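Local coordinates for protein beta-hexosaminidase LpqI (Mycobacterium tuberculosis H37Rv, PDB 6GFV) that cleaves terminal beta-1,4-linked N-acetylglucosamine from peptidoglycan fragments, as a family 3 glycoside hydrolase of mycobacterial peptidoglycan recycling, at residues Gly11-Leu16 with Arg328-Val333; Thr57-Ala62 with Ser87-Leu92; Asp262-Ser267 with Ala334-Pro339. All coordinates share one frame; numbering follows the deposited sequence.

Contact 1 (Gly11-Leu16 with Arg328-Val333)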
# COMPACT_ATOMS: atom_id res chain seq x y z
N GLY A 11 -3.60 6.03 21.82
CA GLY A 11 -2.74 6.78 22.71
C GLY A 11 -1.33 6.92 22.22
O GLY A 11 -0.56 7.71 22.74
N ILE A 12 -0.98 6.14 21.21
CA ILE A 12 0.37 6.14 20.68
C ILE A 12 0.92 7.54 20.33
O ILE A 12 2.08 7.81 20.59
CB ILE A 12 0.47 5.22 19.45
CG1 ILE A 12 0.35 3.77 19.88
CG2 ILE A 12 1.79 5.42 18.72
CD1 ILE A 12 1.55 3.27 20.65
N PRO A 13 0.08 8.45 19.76
CA PRO A 13 0.59 9.80 19.50
C PRO A 13 1.18 10.54 20.70
O PRO A 13 2.13 11.29 20.50
CB PRO A 13 -0.63 10.53 18.98
CG PRO A 13 -1.41 9.48 18.29
CD PRO A 13 -1.22 8.23 19.09
N ALA A 14 0.63 10.34 21.90
CA ALA A 14 1.13 11.03 23.09
C ALA A 14 2.58 10.68 23.38
O ALA A 14 3.28 11.44 24.04
CB ALA A 14 0.26 10.71 24.30
N LEU A 15 3.04 9.53 22.89
CA LEU A 15 4.40 9.06 23.13
C LEU A 15 5.45 9.68 22.23
O LEU A 15 6.63 9.59 22.53
CB LEU A 15 4.47 7.55 22.95
CG LEU A 15 3.43 6.71 23.68
CD1 LEU A 15 3.68 5.27 23.32
CD2 LEU A 15 3.53 6.93 25.18
N LEU A 16 5.05 10.29 21.12
CA LEU A 16 6.03 10.64 20.10
C LEU A 16 6.22 12.13 19.86
O LEU A 16 5.30 12.93 20.02
CB LEU A 16 5.63 9.97 18.78
CG LEU A 16 5.50 8.45 18.79
CD1 LEU A 16 5.05 7.97 17.43
CD2 LEU A 16 6.84 7.82 19.14
N ARG A 328 -4.34 11.26 13.46
CA ARG A 328 -5.34 10.31 13.01
C ARG A 328 -4.72 9.17 12.20
O ARG A 328 -5.09 8.02 12.33
CB ARG A 328 -6.42 11.01 12.18
CG ARG A 328 -7.75 10.30 12.14
CD ARG A 328 -8.83 11.13 11.42
NE ARG A 328 -8.99 12.48 11.96
CZ ARG A 328 -8.75 13.60 11.27
NH1 ARG A 328 -8.35 13.54 10.01
NH2 ARG A 328 -8.92 14.78 11.84
N SER A 329 -3.77 9.52 11.34
CA SER A 329 -3.05 8.53 10.56
C SER A 329 -2.10 7.69 11.42
O SER A 329 -1.95 6.50 11.18
CB SER A 329 -2.29 9.20 9.43
OG SER A 329 -3.17 9.61 8.41
N VAL A 330 -1.46 8.30 12.41
CA VAL A 330 -0.60 7.54 13.31
C VAL A 330 -1.39 6.47 14.07
O VAL A 330 -0.89 5.37 14.30
CB VAL A 330 0.14 8.44 14.34
CG1 VAL A 330 0.81 7.59 15.42
CG2 VAL A 330 1.18 9.30 13.64
N VAL A 331 -2.63 6.77 14.41
CA VAL A 331 -3.49 5.80 15.10
C VAL A 331 -3.86 4.65 14.18
O VAL A 331 -3.88 3.50 14.60
CB VAL A 331 -4.78 6.47 15.66
CG1 VAL A 331 -5.74 5.43 16.22
CG2 VAL A 331 -4.42 7.51 16.72
N ARG A 332 -4.11 4.96 12.92
CA ARG A 332 -4.43 3.94 11.94
C ARG A 332 -3.26 3.00 11.71
O ARG A 332 -3.43 1.80 11.55
CB ARG A 332 -4.86 4.58 10.62
CG ARG A 332 -6.25 5.14 10.65
CD ARG A 332 -6.79 5.35 9.26
NE ARG A 332 -8.04 6.11 9.28
CZ ARG A 332 -8.11 7.41 9.05
NH1 ARG A 332 -7.03 8.10 8.77
NH2 ARG A 332 -9.29 8.02 9.08
N VAL A 333 -2.04 3.54 11.72
CA VAL A 333 -0.91 2.68 11.43
C VAL A 333 -0.58 1.83 12.67
O VAL A 333 -0.22 0.67 12.53
CB VAL A 333 0.31 3.49 10.92
CG1 VAL A 333 -0.09 4.30 9.69
CG2 VAL A 333 0.86 4.40 11.96
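P13 packs its ring against two neighbouring valines, V330 and V331, and I12 adds a methyl group beside it. All the contacts across this pair of segments are apolar. CG of P13 lies 3.9 Å from CG2 of V331, and the two side chains cross at about a right angle. The same CG of P13 is 4.1 Å from CG1 of V330, but here the side chains slide past each other in opposite directions. CG1 of V330 stands anti to its backbone N (chi1 169°), and this turns it toward both P13 and I12. It therefore also meets CG2 of I12, at 4.1 Å. The CG1 branch of I12 leads away from the valines and packs on A334, one turn further along the helix.

Backbone bonds shape the loop on its own side. N of A14 bonds O of G11 at 3.0 Å, and N of L15 bonds O of I12 at 3.0 Å. This compact turn presents I12 and P13 together.

The contact is structural packing away from the substrate site. It sets the N-terminal loop against helix 323-337, the last helix of the TIM-barrel domain. P13 also touches D327 of that helix, while K21 of helix 18-23 packs on both L16 and V330.

Contact 2 (Thr57-Ala62 with Ser87-Leu92); sequences TIFDGA and SRLRSL
This is a small apolar contact between two loops of the TIM-barrel domain of glycoside hydrolase family 3. One loop leads from strand 47-50 to helix 62-69, and the other follows strand 86-87. It lies near the surface, and its centre is about 20 Å from the centre of the chain. The ring of F59 meets the methyl ends of two leucines from the second loop. CE2 of F59 is 3.8 Å from CD2 of L89, and the adjacent ring atom, CD2 of F59, is 3.9 Å from CD1 of L92. Both methyls come in obliquely to the ring. CG of F59 is anti to its carbonyl carbon (chi1 -71°), which carries the ring toward the leucines. I58 of the same loop sets its CG2 over the centre of one ring face, 4.2 Å above the plane.

L89 is buried, whereas L92 lies at the exposed border. Helix 109-126 backs both loops: F59 and L92 touch L126, and L89 touches M123. R88, next to L89, probably binds substrate, as in related enzymes, and its NE bonds O of G51. The contact thus joins two loops beside the probable substrate site.

A type I beta turn from S87 to R90 shapes the second loop. O of S87 accepts two bonds, from opposite faces of its carbonyl plane. One is the turn bond from N of R90, at 3.2 Å. The other comes from NH1 of R90, at 3.1 Å with an N-H...O angle of 154°, and S87 O lies nearly in the guanidinium plane.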
# COMPACT_ATOMS: atom_id res chain seq x y z
N THR A 57 19.42 -11.06 0.38
CA THR A 57 20.16 -11.63 1.51
C THR A 57 19.83 -10.89 2.79
O THR A 57 20.23 -11.32 3.86
CB THR A 57 21.71 -11.60 1.34
OG1 THR A 57 22.17 -10.26 1.17
CG2 THR A 57 22.16 -12.47 0.17
N ILE A 58 19.09 -9.79 2.69
CA ILE A 58 18.58 -9.10 3.87
C ILE A 58 17.76 -10.05 4.75
O ILE A 58 17.70 -9.85 5.96
CB ILE A 58 17.70 -7.84 3.49
CG1 ILE A 58 17.42 -6.96 4.70
CG2 ILE A 58 16.39 -8.24 2.82
CD1 ILE A 58 16.72 -5.62 4.38
N PHE A 59 17.18 -11.10 4.16
CA PHE A 59 16.37 -12.04 4.94
C PHE A 59 17.20 -13.04 5.75
O PHE A 59 16.67 -13.76 6.59
CB PHE A 59 15.39 -12.79 4.02
CG PHE A 59 14.26 -11.92 3.48
CD1 PHE A 59 13.38 -11.28 4.34
CD2 PHE A 59 14.08 -11.76 2.12
CE1 PHE A 59 12.35 -10.49 3.86
CE2 PHE A 59 13.06 -10.96 1.63
CZ PHE A 59 12.19 -10.32 2.50
N ASP A 60 18.51 -13.06 5.52
CA ASP A 60 19.36 -14.10 6.11
C ASP A 60 19.86 -13.81 7.54
O ASP A 60 20.85 -14.40 8.00
CB ASP A 60 20.55 -14.36 5.18
CG ASP A 60 20.14 -14.85 3.80
OD1 ASP A 60 19.07 -15.48 3.68
OD2 ASP A 60 20.89 -14.61 2.83
N GLY A 61 19.18 -12.94 8.26
CA GLY A 61 19.57 -12.66 9.63
C GLY A 61 19.59 -11.19 9.92
O GLY A 61 19.35 -10.78 11.06
N ALA A 62 19.86 -10.38 8.90
CA ALA A 62 19.88 -8.93 9.07
C ALA A 62 18.53 -8.37 9.51
O ALA A 62 18.47 -7.49 10.37
CB ALA A 62 20.31 -8.25 7.78
N SER A 87 6.31 -10.88 -9.02
CA SER A 87 6.55 -11.77 -7.90
C SER A 87 7.97 -11.63 -7.38
O SER A 87 8.84 -12.42 -7.71
CB SER A 87 6.25 -13.21 -8.31
OG SER A 87 6.78 -14.14 -7.39
N ARG A 88 8.21 -10.60 -6.57
CA ARG A 88 9.55 -10.29 -6.06
C ARG A 88 10.25 -11.46 -5.36
O ARG A 88 11.46 -11.63 -5.48
CB ARG A 88 9.48 -9.11 -5.09
CG ARG A 88 10.84 -8.63 -4.62
CD ARG A 88 11.63 -8.09 -5.80
NE ARG A 88 13.04 -7.85 -5.55
CZ ARG A 88 14.01 -8.73 -5.83
NH1 ARG A 88 13.70 -9.91 -6.35
NH2 ARG A 88 15.27 -8.42 -5.59
N LEU A 89 9.49 -12.28 -4.65
CA LEU A 89 10.06 -13.33 -3.81
C LEU A 89 9.98 -14.71 -4.45
O LEU A 89 10.03 -15.73 -3.77
CB LEU A 89 9.36 -13.36 -2.45
CG LEU A 89 9.38 -12.06 -1.63
CD1 LEU A 89 8.65 -12.23 -0.28
CD2 LEU A 89 10.81 -11.57 -1.41
N ARG A 90 9.84 -14.74 -5.77
CA ARG A 90 9.74 -16.01 -6.50
C ARG A 90 10.87 -16.99 -6.16
O ARG A 90 10.67 -18.20 -6.10
CB ARG A 90 9.69 -15.75 -8.01
CG ARG A 90 10.87 -14.98 -8.57
CD ARG A 90 10.66 -14.66 -10.04
NE ARG A 90 11.79 -13.95 -10.62
CZ ARG A 90 12.05 -12.65 -10.42
NH1 ARG A 90 11.25 -11.91 -9.66
NH2 ARG A 90 13.11 -12.10 -10.99
N SER A 91 12.06 -16.46 -5.91
CA SER A 91 13.22 -17.31 -5.65
C SER A 91 13.12 -18.01 -4.30
O SER A 91 13.82 -18.99 -4.04
CB SER A 91 14.51 -16.50 -5.70
OG SER A 91 14.63 -15.69 -4.55
N LEU A 92 12.24 -17.51 -3.43
CA LEU A 92 12.19 -17.95 -2.04
C LEU A 92 10.92 -18.67 -1.62
O LEU A 92 10.95 -19.44 -0.68
CB LEU A 92 12.38 -16.76 -1.10
CG LEU A 92 13.65 -15.94 -1.20
CD1 LEU A 92 13.67 -14.91 -0.08
CD2 LEU A 92 14.88 -16.82 -1.16

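Contact 3 (Asp262-Ser267 with Ala334-Pro339)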
# COMPACT_ATOMS: atom_id res chain seq x y z
N ASP A 262 -12.29 2.92 7.26
CA ASP A 262 -11.42 3.56 8.24
C ASP A 262 -10.07 2.81 8.42
O ASP A 262 -9.35 3.07 9.37
CB ASP A 262 -12.14 3.66 9.59
CG ASP A 262 -11.47 4.64 10.54
OD1 ASP A 262 -11.10 5.74 10.11
OD2 ASP A 262 -11.31 4.31 11.73
N GLY A 263 -9.77 1.88 7.52
CA GLY A 263 -8.50 1.19 7.51
C GLY A 263 -7.37 2.01 6.92
O GLY A 263 -7.57 3.18 6.58
N PRO A 264 -6.15 1.42 6.80
CA PRO A 264 -4.98 2.13 6.28
C PRO A 264 -5.02 2.35 4.76
O PRO A 264 -5.29 1.42 4.00
CB PRO A 264 -3.81 1.20 6.67
CG PRO A 264 -4.42 -0.17 6.59
CD PRO A 264 -5.86 -0.01 7.05
N VAL A 265 -4.73 3.57 4.34
CA VAL A 265 -4.70 3.96 2.93
C VAL A 265 -3.27 4.30 2.47
O VAL A 265 -2.59 5.12 3.08
CB VAL A 265 -5.60 5.19 2.66
CG1 VAL A 265 -5.46 5.63 1.22
CG2 VAL A 265 -7.05 4.86 2.97
N PHE A 266 -2.83 3.66 1.38
CA PHE A 266 -1.47 3.82 0.85
C PHE A 266 -1.46 4.57 -0.48
O PHE A 266 -2.25 4.25 -1.35
CB PHE A 266 -0.81 2.45 0.59
CG PHE A 266 -0.68 1.56 1.79
CD1 PHE A 266 -1.78 0.93 2.33
CD2 PHE A 266 0.57 1.27 2.31
CE1 PHE A 266 -1.64 0.07 3.41
CE2 PHE A 266 0.71 0.41 3.39
CZ PHE A 266 -0.40 -0.18 3.94
N SER A 267 -0.52 5.49 -0.67
CA SER A 267 -0.23 5.97 -2.02
C SER A 267 0.47 4.88 -2.81
O SER A 267 1.12 4.00 -2.24
CB SER A 267 0.63 7.24 -2.00
OG SER A 267 2.01 6.97 -1.77
N ALA A 334 -0.77 2.37 13.87
CA ALA A 334 -0.59 1.56 15.07
C ALA A 334 -1.53 0.36 15.06
O ALA A 334 -1.13 -0.76 15.39
CB ALA A 334 -0.80 2.40 16.33
N THR A 335 -2.78 0.60 14.68
CA THR A 335 -3.82 -0.42 14.63
C THR A 335 -3.44 -1.48 13.61
O THR A 335 -3.59 -2.67 13.85
CB THR A 335 -5.23 0.19 14.26
OG1 THR A 335 -5.61 1.17 15.22
CG2 THR A 335 -6.29 -0.87 14.20
N MET A 336 -2.93 -1.03 12.47
CA MET A 336 -2.44 -1.92 11.42
C MET A 336 -1.29 -2.80 11.93
O MET A 336 -1.28 -4.00 11.69
CB MET A 336 -1.99 -1.10 10.20
CG MET A 336 -1.29 -1.89 9.10
SD MET A 336 -0.64 -0.88 7.76
CE MET A 336 0.90 -0.33 8.48
N LYS A 337 -0.35 -2.20 12.64
CA LYS A 337 0.85 -2.91 13.09
C LYS A 337 0.55 -3.89 14.21
O LYS A 337 1.21 -4.91 14.32
CB LYS A 337 1.93 -1.93 13.53
CG LYS A 337 2.70 -1.32 12.37
CD LYS A 337 3.65 -0.26 12.83
CE LYS A 337 4.53 0.22 11.69
NZ LYS A 337 5.61 1.07 12.19
N GLY A 338 -0.44 -3.59 15.04
CA GLY A 338 -0.79 -4.47 16.13
C GLY A 338 0.13 -4.33 17.33
O GLY A 338 1.09 -3.57 17.31
N PRO A 339 -0.16 -5.06 18.41
CA PRO A 339 0.58 -4.79 19.64
C PRO A 339 1.95 -5.42 19.66
O PRO A 339 2.22 -6.37 18.91
CB PRO A 339 -0.32 -5.41 20.73
CG PRO A 339 -1.06 -6.49 20.04
CD PRO A 339 -1.17 -6.12 18.57
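The F266 ring meets the sulfur of M336 obliquely, at its outer end. CZ of F266 is 3.9 Å from SD of M336. The sulfur is 5.1 Å from the ring centroid and 68° off the ring normal, a Met-aromatic contact with an oblique approach. F132 makes a separate edge-to-face contact with the same ring.

The ring of P264, two residues before F266, meets the same sulfur. Its CB lies 3.9 Å from SD of M336, and its CG lies 4.0 Å from that atom. One sulfur atom therefore touches both the proline and the phenylalanine. M336 is extended at first, with CG anti to the backbone N (chi1 172°), and then bends at chi3 (82°). The extended part carries the sulfur across to the strand, and the bend turns the terminal methyl CE aside.

The backbone of the strand is tied to the barrel rather than to the helix. P264 and F266 make backbone hydrogen bonds with V224, and F266 also pairs with V226. On the helix side, N of G338 bonds O of A334 at 2.9 Å. G338 is the first residue to leave the helix and has a positive phi.

The side chain of F266 is about 7 Å from that of D268, probably the nucleophile, as in related enzymes. The contact thus packs the last helix on the strand that leads to this aspartate. Strand 265-267 lies parallel to strand 223-230. L176 of strand 176-182 touches M336, and V178 of the same strand touches F266. M336 thus reaches from the last turn of helix 323-337 to strands 176-182 and 265-267 of the barrel.

How the contacts relate
Contacts 1 and 3 both use helix 323-337 and lie 11 Å apart between centres. Contact 1 holds the N-terminal loop to the helix and is partly buried. Contact 3 holds P264 and strand 265-267 to the C-terminal end of that helix and is buried. They touch directly: NH2 of R332 forms a salt bridge with OD1 of D262, and CD of R332 packs on O of G263. Contact 2 stands apart, with its nearest atoms about 19 Å from contact 1 and about 15 Å from contact 3. It joins two loops near the surface. All three are apolar across their segments. Aliphatic groups alone meet in contact 1, a phenyl ring meets leucine methyls in contact 2, and a thioether bridges two rings in contact 3.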